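Local coordinates for electron transfer flavoprotein, alpha subunit (Thermotoga maritima, PDB 7KOE) that binds flavin-adenine dinucleotide and probably relays electrons between redox partners as the alpha subunit of an electron transfer flavoprotein, at residues 6-11 against 40-45; 63-68 against 179-184. All blocks are in the same frame, centred on the assembly; numbering follows the deposited sequence.

Contact 1 of 2, residues 6-11 against 40-45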
loop_
_atom_site.group_PDB
_atom_site.type_symbol
_atom_site.label_atom_id
_atom_site.label_comp_id
_atom_site.label_asym_id
_atom_site.label_seq_id
_atom_site.Cartn_x
_atom_site.Cartn_y
_atom_site.Cartn_z
ATOM N N ILE B 6 -41.819 32.509 6.500
ATOM C CA ILE B 6 -41.867 33.949 6.307
ATOM C C ILE B 6 -40.455 34.477 6.553
ATOM O O ILE B 6 -40.025 34.662 7.690
ATOM C CB ILE B 6 -42.930 34.565 7.226
ATOM C CG1 ILE B 6 -42.915 36.090 7.252
ATOM C CG2 ILE B 6 -42.986 33.901 8.621
ATOM C CD1 ILE B 6 -44.076 36.604 8.049
ATOM N N ILE B 7 -39.696 34.707 5.487
ATOM C CA ILE B 7 -38.269 34.950 5.678
ATOM C C ILE B 7 -38.033 36.446 5.871
ATOM O O ILE B 7 -38.633 37.284 5.191
ATOM C CB ILE B 7 -37.441 34.358 4.527
ATOM C CG1 ILE B 7 -37.773 34.975 3.171
ATOM C CG2 ILE B 7 -37.716 32.867 4.432
ATOM C CD1 ILE B 7 -36.977 34.375 2.034
ATOM N N PHE B 8 -37.206 36.787 6.856
ATOM C CA PHE B 8 -36.983 38.172 7.245
ATOM C C PHE B 8 -35.676 38.686 6.663
ATOM O O PHE B 8 -34.730 37.928 6.447
ATOM C CB PHE B 8 -36.931 38.319 8.767
ATOM C CG PHE B 8 -38.273 38.419 9.432
ATOM C CD1 PHE B 8 -39.445 38.207 8.728
ATOM C CD2 PHE B 8 -38.355 38.730 10.778
ATOM C CE1 PHE B 8 -40.670 38.299 9.357
ATOM C CE2 PHE B 8 -39.574 38.828 11.411
ATOM C CZ PHE B 8 -40.732 38.612 10.701
ATOM N N VAL B 9 -35.634 39.991 6.412
ATOM C CA VAL B 9 -34.416 40.699 6.033
ATOM C C VAL B 9 -34.416 42.016 6.790
ATOM O O VAL B 9 -35.365 42.796 6.679
ATOM C CB VAL B 9 -34.325 40.956 4.514
ATOM C CG1 VAL B 9 -33.261 41.991 4.211
ATOM C CG2 VAL B 9 -34.029 39.682 3.750
ATOM N N LEU B 10 -33.370 42.265 7.571
ATOM C CA LEU B 10 -33.261 43.515 8.306
ATOM C C LEU B 10 -32.678 44.589 7.400
ATOM O O LEU B 10 -31.764 44.328 6.614
ATOM C CB LEU B 10 -32.387 43.341 9.548
ATOM C CG LEU B 10 -32.580 44.294 10.730
ATOM C CD1 LEU B 10 -32.214 43.563 11.993
ATOM C CD2 LEU B 10 -31.747 45.559 10.619
ATOM N N ILE B 11 -33.214 45.801 7.514
ATOM C CA ILE B 11 -32.759 46.944 6.734
ATOM C C ILE B 11 -31.912 47.824 7.641
ATOM O O ILE B 11 -32.411 48.378 8.628
ATOM C CB ILE B 11 -33.926 47.735 6.120
ATOM C CG1 ILE B 11 -34.630 46.927 5.025
ATOM C CG2 ILE B 11 -33.434 49.048 5.533
ATOM C CD1 ILE B 11 -35.847 46.153 5.477
ATOM N N GLU B 40 -42.420 34.091 1.506
ATOM C CA GLU B 40 -42.490 35.503 1.156
ATOM C C GLU B 40 -41.366 36.255 1.856
ATOM O O GLU B 40 -40.996 35.934 2.987
ATOM C CB GLU B 40 -43.846 36.099 1.542
ATOM C CG GLU B 40 -44.332 35.653 2.912
ATOM C CD GLU B 40 -45.499 36.469 3.419
ATOM O OE1 GLU B 40 -46.496 35.876 3.878
ATOM O OE2 GLU B 40 -45.417 37.710 3.361
ATOM N N VAL B 41 -40.835 37.271 1.179
ATOM C CA VAL B 41 -39.680 38.021 1.669
ATOM C C VAL B 41 -40.197 39.258 2.395
ATOM O O VAL B 41 -40.634 40.225 1.772
ATOM C CB VAL B 41 -38.734 38.402 0.530
ATOM C CG1 VAL B 41 -37.584 39.256 1.047
ATOM C CG2 VAL B 41 -38.227 37.163 -0.162
ATOM N N TRP B 42 -40.126 39.240 3.720
ATOM C CA TRP B 42 -40.466 40.419 4.497
ATOM C C TRP B 42 -39.279 41.376 4.551
ATOM O O TRP B 42 -38.206 41.120 4.000
ATOM C CB TRP B 42 -40.896 40.026 5.906
ATOM C CG TRP B 42 -42.353 39.804 6.045
ATOM C CD1 TRP B 42 -43.177 39.210 5.141
ATOM C CD2 TRP B 42 -43.172 40.169 7.159
ATOM N NE1 TRP B 42 -44.460 39.179 5.623
ATOM C CE2 TRP B 42 -44.487 39.778 6.854
ATOM C CE3 TRP B 42 -42.924 40.800 8.379
ATOM C CZ2 TRP B 42 -45.545 39.970 7.734
ATOM C CZ3 TRP B 42 -43.978 40.999 9.249
ATOM C CH2 TRP B 42 -45.271 40.586 8.922
ATOM N N GLY B 43 -39.485 42.506 5.214
ATOM C CA GLY B 43 -38.403 43.410 5.538
ATOM C C GLY B 43 -38.669 44.098 6.857
ATOM O O GLY B 43 -39.703 44.748 7.019
ATOM N N VAL B 44 -37.758 43.968 7.812
ATOM C CA VAL B 44 -37.918 44.575 9.127
ATOM C C VAL B 44 -37.141 45.878 9.146
ATOM O O VAL B 44 -35.955 45.910 8.799
ATOM C CB VAL B 44 -37.446 43.633 10.245
ATOM C CG1 VAL B 44 -37.945 44.126 11.587
ATOM C CG2 VAL B 44 -37.939 42.231 9.983
ATOM N N LEU B 45 -37.805 46.955 9.547
ATOM C CA LEU B 45 -37.197 48.272 9.511
ATOM C C LEU B 45 -37.626 49.010 10.767
ATOM O O LEU B 45 -38.808 48.995 11.122
ATOM C CB LEU B 45 -37.616 49.023 8.243
ATOM C CG LEU B 45 -36.781 50.200 7.742
ATOM C CD1 LEU B 45 -36.925 50.292 6.237
ATOM C CD2 LEU B 45 -37.191 51.503 8.376
#
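Trp-42 lies beside Phe-8 and beneath the tip of Ile-6, and the course of its side chain sets out the contact. Its CB passes 3.7 Å from Phe-8 CD1, so the two side chains leave the backbone alongside one another. At the next atoms, CG and CD1, the indole meets CG1 of Ile-6. Ile-6 runs fully extended, with CG1 anti to the backbone N (chi1 171°), and this carries its CD1 over the indole face, 3.6 Å from the centroid of the five-membered ring and close to the ring normal, a CH-pi contact. On the benzo side, CE3 of Trp-42 is 3.5 Å from Phe-8 CE1. The two six-membered rings are nearly parallel (planes at 14°) but slid apart, with little overlap. At the pyrrole edge, NE1 donates to OE2 of Glu-40 at 2.9 Å; the carboxylate oxygen sits in the indole plane but is itself approached from above the carboxylate plane. Farther out, Ile-6 CD1 lies 3.4 Å from Trp-42 CE2 and also meets CZ2. Phe-8 is covered in turn by Val-44, whose CG2 stands 4.0 Å from the ring centroid over one face.

Two pairs of backbone bonds, Ile-7 N to Glu-40 O with Trp-42 N to Ile-7 O, and Val-44 N to Val-9 O with Ile-11 N to Val-44 O, flank an interruption at Trp-42 and Gly-43, where Val-9 N stays 3.7 Å from Trp-42 O. On the other face, Ile-7 CD1 packs 3.8 Å from Val-41 CG2 under helix 21-33, which links the strands in a beta-alpha-beta crossover. Tyr-92 also meets the indole. The chemistry is mainly apolar: the indole's one polar atom has a carboxylate mate from Glu-40, two residues earlier, which probably helps, with the packing of Ile-6 and Phe-8, to hold the ring's rotation.

Contact 2 of 2, residues 63-68 against 179-184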
loop_
_atom_site.group_PDB
_atom_site.type_symbol
_atom_site.label_atom_id
_atom_site.label_comp_id
_atom_site.label_asym_id
_atom_site.label_seq_id
_atom_site.Cartn_x
_atom_site.Cartn_y
_atom_site.Cartn_z
ATOM N N ASP B 63 -41.460 41.497 -0.323
ATOM C CA ASP B 63 -42.878 41.210 -0.510
ATOM C C ASP B 63 -43.723 42.053 0.429
ATOM O O ASP B 63 -44.656 42.734 -0.007
ATOM C CB ASP B 63 -43.158 39.725 -0.286
ATOM C CG ASP B 63 -42.495 38.848 -1.322
ATOM O OD1 ASP B 63 -41.559 39.323 -1.998
ATOM O OD2 ASP B 63 -42.905 37.678 -1.458
ATOM N N LYS B 64 -43.389 42.047 1.714
ATOM C CA LYS B 64 -44.036 42.886 2.705
ATOM C C LYS B 64 -42.934 43.640 3.441
ATOM O O LYS B 64 -41.745 43.349 3.280
ATOM C CB LYS B 64 -44.867 42.052 3.686
ATOM C CG LYS B 64 -45.686 40.924 3.049
ATOM C CD LYS B 64 -46.778 41.377 2.110
ATOM C CE LYS B 64 -47.531 40.186 1.532
ATOM N NZ LYS B 64 -48.293 39.456 2.583
ATOM N N VAL B 65 -43.316 44.622 4.250
ATOM C CA VAL B 65 -42.355 45.375 5.052
ATOM C C VAL B 65 -42.926 45.524 6.455
ATOM O O VAL B 65 -44.043 46.021 6.625
ATOM C CB VAL B 65 -42.028 46.755 4.446
ATOM C CG1 VAL B 65 -41.451 47.698 5.489
ATOM C CG2 VAL B 65 -41.046 46.615 3.294
ATOM N N LEU B 66 -42.178 45.072 7.456
ATOM C CA LEU B 66 -42.531 45.305 8.852
ATOM C C LEU B 66 -41.793 46.560 9.296
ATOM O O LEU B 66 -40.604 46.517 9.614
ATOM C CB LEU B 66 -42.174 44.097 9.706
ATOM C CG LEU B 66 -42.367 44.214 11.214
ATOM C CD1 LEU B 66 -43.796 44.583 11.552
ATOM C CD2 LEU B 66 -41.977 42.913 11.878
ATOM N N TYR B 67 -42.494 47.689 9.295
ATOM C CA TYR B 67 -41.881 48.982 9.589
ATOM C C TYR B 67 -42.178 49.312 11.047
ATOM O O TYR B 67 -43.179 49.945 11.375
ATOM C CB TYR B 67 -42.395 50.032 8.610
ATOM C CG TYR B 67 -41.944 51.467 8.821
ATOM C CD1 TYR B 67 -40.689 51.769 9.333
ATOM C CD2 TYR B 67 -42.758 52.521 8.429
ATOM C CE1 TYR B 67 -40.285 53.082 9.506
ATOM C CE2 TYR B 67 -42.356 53.833 8.585
ATOM C CZ TYR B 67 -41.122 54.107 9.129
ATOM O OH TYR B 67 -40.722 55.411 9.291
ATOM N N VAL B 68 -41.285 48.871 11.928
ATOM C CA VAL B 68 -41.419 49.103 13.362
ATOM C C VAL B 68 -41.108 50.564 13.654
ATOM O O VAL B 68 -40.110 51.108 13.169
ATOM C CB VAL B 68 -40.494 48.161 14.150
ATOM C CG1 VAL B 68 -40.699 48.326 15.641
ATOM C CG2 VAL B 68 -40.732 46.721 13.739
ATOM N N GLY B 179 -46.601 46.124 -1.769
ATOM C CA GLY B 179 -46.740 45.196 -0.665
ATOM C C GLY B 179 -47.268 45.918 0.548
ATOM O O GLY B 179 -47.238 47.149 0.616
ATOM N N GLU B 180 -47.757 45.143 1.513
ATOM C CA GLU B 180 -48.297 45.736 2.734
ATOM C C GLU B 180 -47.140 46.214 3.610
ATOM O O GLU B 180 -46.110 45.543 3.729
ATOM C CB GLU B 180 -49.214 44.757 3.475
ATOM C CG GLU B 180 -48.568 43.623 4.260
ATOM C CD GLU B 180 -49.564 42.617 4.800
ATOM O OE1 GLU B 180 -50.778 42.758 4.541
ATOM O OE2 GLU B 180 -49.115 41.678 5.500
ATOM N N ILE B 181 -47.249 47.434 4.122
ATOM C CA ILE B 181 -46.281 47.943 5.086
ATOM C C ILE B 181 -46.930 47.887 6.462
ATOM O O ILE B 181 -47.877 48.623 6.739
ATOM C CB ILE B 181 -45.834 49.362 4.732
ATOM C CG1 ILE B 181 -45.226 49.386 3.328
ATOM C CG2 ILE B 181 -44.822 49.864 5.743
ATOM C CD1 ILE B 181 -44.701 50.732 2.904
ATOM N N ILE B 182 -46.432 47.011 7.324
ATOM C CA ILE B 182 -47.000 46.852 8.657
ATOM C C ILE B 182 -46.294 47.811 9.602
ATOM O O ILE B 182 -45.098 47.665 9.871
ATOM C CB ILE B 182 -46.869 45.405 9.149
ATOM C CG1 ILE B 182 -47.512 44.431 8.163
ATOM C CG2 ILE B 182 -47.487 45.266 10.524
ATOM C CD1 ILE B 182 -46.512 43.630 7.360
ATOM N N GLU B 183 -47.028 48.793 10.111
ATOM C CA GLU B 183 -46.502 49.683 11.136
ATOM C C GLU B 183 -46.901 49.161 12.507
ATOM O O GLU B 183 -48.092 49.060 12.821
ATOM C CB GLU B 183 -46.996 51.122 10.955
ATOM C CG GLU B 183 -46.334 51.879 9.816
ATOM C CD GLU B 183 -47.000 51.643 8.482
ATOM O OE1 GLU B 183 -48.036 50.948 8.447
ATOM O OE2 GLU B 183 -46.490 52.157 7.465
ATOM N N GLU B 184 -45.903 48.823 13.313
ATOM C CA GLU B 184 -46.099 48.452 14.709
ATOM C C GLU B 184 -45.434 49.544 15.535
ATOM O O GLU B 184 -44.204 49.597 15.630
ATOM C CB GLU B 184 -45.513 47.073 15.004
ATOM C CG GLU B 184 -45.698 46.611 16.439
ATOM C CD GLU B 184 -47.145 46.327 16.796
ATOM O OE1 GLU B 184 -47.924 45.939 15.899
ATOM O OE2 GLU B 184 -47.503 46.501 17.979
#
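Val-65 is bridged to Ile-181 in the parallel pattern, its N and O bonding to the residues on either side of it, Glu-180 O (3.0 Å from Val-65 N) and Ile-182 N. Tyr-67 N then reaches Ile-182 O with its donor tilted 24° from the carbonyl plane. The strand axes approach to 4.6 Å at 24°, and segment 179-184 forms the outer edge of the sheet within this chain.

Apolar contacts lie on both faces. Toward helix 51-60, Ile-181 CG2 touches Tyr-67 CB (3.8 Å) and Val-65 CG1 (4.0 Å), its chi1 of -58° setting CG2 anti to the backbone N. On the face that Tyr-92 covers, Leu-66 CD1 meets Ile-182 CG2 at 3.9 Å.

One charged pair crosses the contact, at its start. Lys-64 CD lies 3.6 Å from Glu-180 CG, while Lys-64 NZ and Glu-180 OE2 form only a long salt bridge of 3.8 Å; the same NZ makes a weak, long ion pair with Glu-40. With an alanine at Lys-64, Glu-180 would probably lose both this aliphatic cover and its distant positive mate, and Glu-40 its weak one. Asp-63 OD1 forms salt bridges with Arg-30 and Arg-177, and the Tyr-67 hydroxyl bonds to Leu-50 N. At the ring edge of Tyr-67, Glu-183 OE2 lies in plane. Backbone bonds and apolar side-chain carbons thus account for most of the joint, the electrostatic part probably being modest.

Contact 1 and contact 2 are successive joints in one parallel sheet, with strand order 6-9, 40-46, 65-69, 181-185; their centres lie about 9 Å apart. Strands 40-46 and 65-69 join them directly: Gly-43 O faces Leu-66 N and Val-41 O faces Asp-63 N, both probable hydrogen bonds. Side chains meet too, Trp-42 NE1 packing 3.3 Å from Lys-64 CG. Contact 1 is almost wholly buried, whereas contact 2 lies at the edge of the sheet as formed within this chain. None of the four segments supplies a residue to the FAD pockets; of these, the pocket including Leu-120 and Thr-121 involves strand 120-124, the opposite edge strand of the same sheet.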